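PDB 4AB5: transcriptional regulator, LYSR family from Neisseria meningitidis, which probably regulates methionine-biosynthesis genes as a MetR-like DNA-binding transcription factor, represented here by its regulatory domain. Local coordinates for residues 58-63 against 200-205. Sequence-based numbering, arbitrary orientation.
Sequences ADLAIV and NFCQII
Leu-60 sends its CD1 methyl into the angle between Phe-201 and Cys-202. The SG of Cys-202 is the nearer partner, 3.8 Å from Leu-60 CD1, although the CB of Cys-202 does not point at the strand. The same methyl approaches the ring of Phe-201 edge-on, with 4.3 Å between Leu-60 CD1 and Phe-201 CD2. CG of Leu-60 stands opposite the backbone N (chi1 -167°), and this carries the branch out from the strand to the helix.

Two residues further along the strand, Ile-62 meets Ile-205 tip to tip through their CD1 methyls, which are 3.9 Å apart. The CB of Ile-205 points at the strand. That of Ile-62 does not point at the helix, and a bend in its chain (chi2 -57°) brings CD1 across. Ile-205 also lies against the Phe-201 ring: its CG1 sits over the outer part of one face, 4.3 Å from the ring plane.

The contact is wholly apolar and all five side chains are buried. It hides 151 Å² in total, a modest area for a strand and helix whose axes come no closer than 11.2 Å. The two run in roughly the same direction, 33° apart. Neighbours extend the layer: Leu-10 of strand 8-13 touches both Leu-60 and Phe-201, and Trp-22 of helix 20-33 touches both Ile-62 and Ile-205. Phe-30 adds an edge-to-face pair with Phe-201.

Strand 60-63 lies in the sheet between parallel strand 8-13 and antiparallel strand 171-189. Helix 196-212 packs on one side of that sheet. This is helix-on-sheet packing in an alpha/beta subdomain of the LysR substrate-binding domain, which has the periplasmic-binding-protein fold.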
loop_
_atom_site.group_PDB
_atom_site.type_symbol
_atom_site.label_atom_id
_atom_site.label_comp_id
_atom_site.label_asym_id
_atom_site.label_seq_id
_atom_site.Cartn_x
_atom_site.Cartn_y
_atom_site.Cartn_z
ATOM N N ALA B 58 -9.635 -20.633 3.577
ATOM C CA ALA B 58 -8.221 -20.276 3.763
ATOM C C ALA B 58 -7.495 -21.415 4.491
ATOM O O ALA B 58 -8.129 -22.166 5.234
ATOM C CB ALA B 58 -8.096 -18.978 4.555
ATOM N N ASP B 59 -6.167 -21.529 4.287
ATOM C CA ASP B 59 -5.325 -22.585 4.874
ATOM C C ASP B 59 -4.407 -22.095 6.006
ATOM O O ASP B 59 -4.042 -22.884 6.881
ATOM C CB ASP B 59 -4.528 -23.312 3.781
ATOM C CG ASP B 59 -5.374 -23.715 2.590
ATOM O OD1 ASP B 59 -6.089 -24.733 2.687
ATOM O OD2 ASP B 59 -5.344 -22.991 1.571
ATOM N N LEU B 60 -4.077 -20.796 6.013
ATOM C CA LEU B 60 -3.257 -20.174 7.053
ATOM C C LEU B 60 -3.710 -18.729 7.256
ATOM O O LEU B 60 -3.976 -18.026 6.274
ATOM C CB LEU B 60 -1.768 -20.248 6.694
ATOM C CG LEU B 60 -0.743 -19.921 7.778
ATOM C CD1 LEU B 60 0.467 -20.815 7.640
ATOM C CD2 LEU B 60 -0.290 -18.463 7.684
ATOM N N ALA B 61 -3.805 -18.293 8.533
ATOM C CA ALA B 61 -4.213 -16.938 8.883
ATOM C C ALA B 61 -3.194 -16.218 9.768
ATOM O O ALA B 61 -2.682 -16.809 10.718
ATOM C CB ALA B 61 -5.575 -16.956 9.560
ATOM N N ILE B 62 -2.903 -14.939 9.446
ATOM C CA ILE B 62 -2.018 -14.081 10.236
ATOM C C ILE B 62 -2.938 -13.367 11.230
ATOM O O ILE B 62 -3.869 -12.661 10.817
ATOM C CB ILE B 62 -1.192 -13.095 9.349
ATOM C CG1 ILE B 62 -0.357 -13.829 8.253
ATOM C CG2 ILE B 62 -0.340 -12.120 10.183
ATOM C CD1 ILE B 62 0.695 -14.963 8.714
ATOM N N VAL B 63 -2.726 -13.620 12.539
ATOM C CA VAL B 63 -3.568 -13.084 13.610
ATOM C C VAL B 63 -2.775 -12.380 14.732
ATOM O O VAL B 63 -1.620 -12.728 14.984
ATOM C CB VAL B 63 -4.549 -14.166 14.156
ATOM C CG1 VAL B 63 -5.599 -14.557 13.106
ATOM C CG2 VAL B 63 -3.803 -15.398 14.684
ATOM N N ASN B 200 6.707 -24.836 7.270
ATOM C CA ASN B 200 7.865 -24.215 6.648
ATOM C C ASN B 200 7.595 -22.754 6.262
ATOM O O ASN B 200 8.519 -21.941 6.312
ATOM C CB ASN B 200 8.403 -25.062 5.499
ATOM C CG ASN B 200 9.665 -24.530 4.897
ATOM O OD1 ASN B 200 10.716 -24.396 5.538
ATOM N ND2 ASN B 200 9.549 -24.136 3.661
ATOM N N PHE B 201 6.331 -22.403 5.931
ATOM C CA PHE B 201 5.989 -21.011 5.622
ATOM C C PHE B 201 6.147 -20.132 6.870
ATOM O O PHE B 201 6.607 -18.997 6.766
ATOM C CB PHE B 201 4.573 -20.873 5.036
ATOM C CG PHE B 201 4.256 -19.481 4.540
ATOM C CD1 PHE B 201 4.995 -18.906 3.513
ATOM C CD2 PHE B 201 3.209 -18.751 5.093
ATOM C CE1 PHE B 201 4.697 -17.619 3.054
ATOM C CE2 PHE B 201 2.905 -17.461 4.629
ATOM C CZ PHE B 201 3.659 -16.898 3.622
ATOM N N CYS B 202 5.805 -20.681 8.048
ATOM C CA CYS B 202 5.929 -19.987 9.332
ATOM C C CYS B 202 7.376 -19.808 9.739
ATOM O O CYS B 202 7.730 -18.743 10.257
ATOM C CB CYS B 202 5.128 -20.689 10.411
ATOM S SG CYS B 202 3.373 -20.850 10.020
ATOM N N GLN B 203 8.227 -20.820 9.471
ATOM C CA GLN B 203 9.653 -20.693 9.771
ATOM C C GLN B 203 10.360 -19.704 8.839
ATOM O O GLN B 203 11.295 -19.045 9.279
ATOM C CB GLN B 203 10.385 -22.034 9.961
ATOM C CG GLN B 203 10.533 -22.913 8.733
ATOM C CD GLN B 203 11.138 -24.257 9.072
ATOM O OE1 GLN B 203 12.270 -24.353 9.563
ATOM N NE2 GLN B 203 10.401 -25.328 8.806
ATOM N N ILE B 204 9.843 -19.532 7.591
ATOM C CA ILE B 204 10.329 -18.555 6.608
ATOM C C ILE B 204 9.989 -17.154 7.116
ATOM O O ILE B 204 10.876 -16.303 7.148
ATOM C CB ILE B 204 9.787 -18.848 5.172
ATOM C CG1 ILE B 204 10.515 -20.064 4.531
ATOM C CG2 ILE B 204 9.874 -17.617 4.243
ATOM C CD1 ILE B 204 9.774 -20.723 3.286
ATOM N N ILE B 205 8.722 -16.928 7.561
ATOM C CA ILE B 205 8.250 -15.646 8.119
ATOM C C ILE B 205 9.146 -15.232 9.310
ATOM O O ILE B 205 9.563 -14.072 9.382
ATOM C CB ILE B 205 6.746 -15.729 8.532
ATOM C CG1 ILE B 205 5.790 -15.784 7.309
ATOM C CG2 ILE B 205 6.353 -14.605 9.497
ATOM C CD1 ILE B 205 4.280 -16.229 7.684
#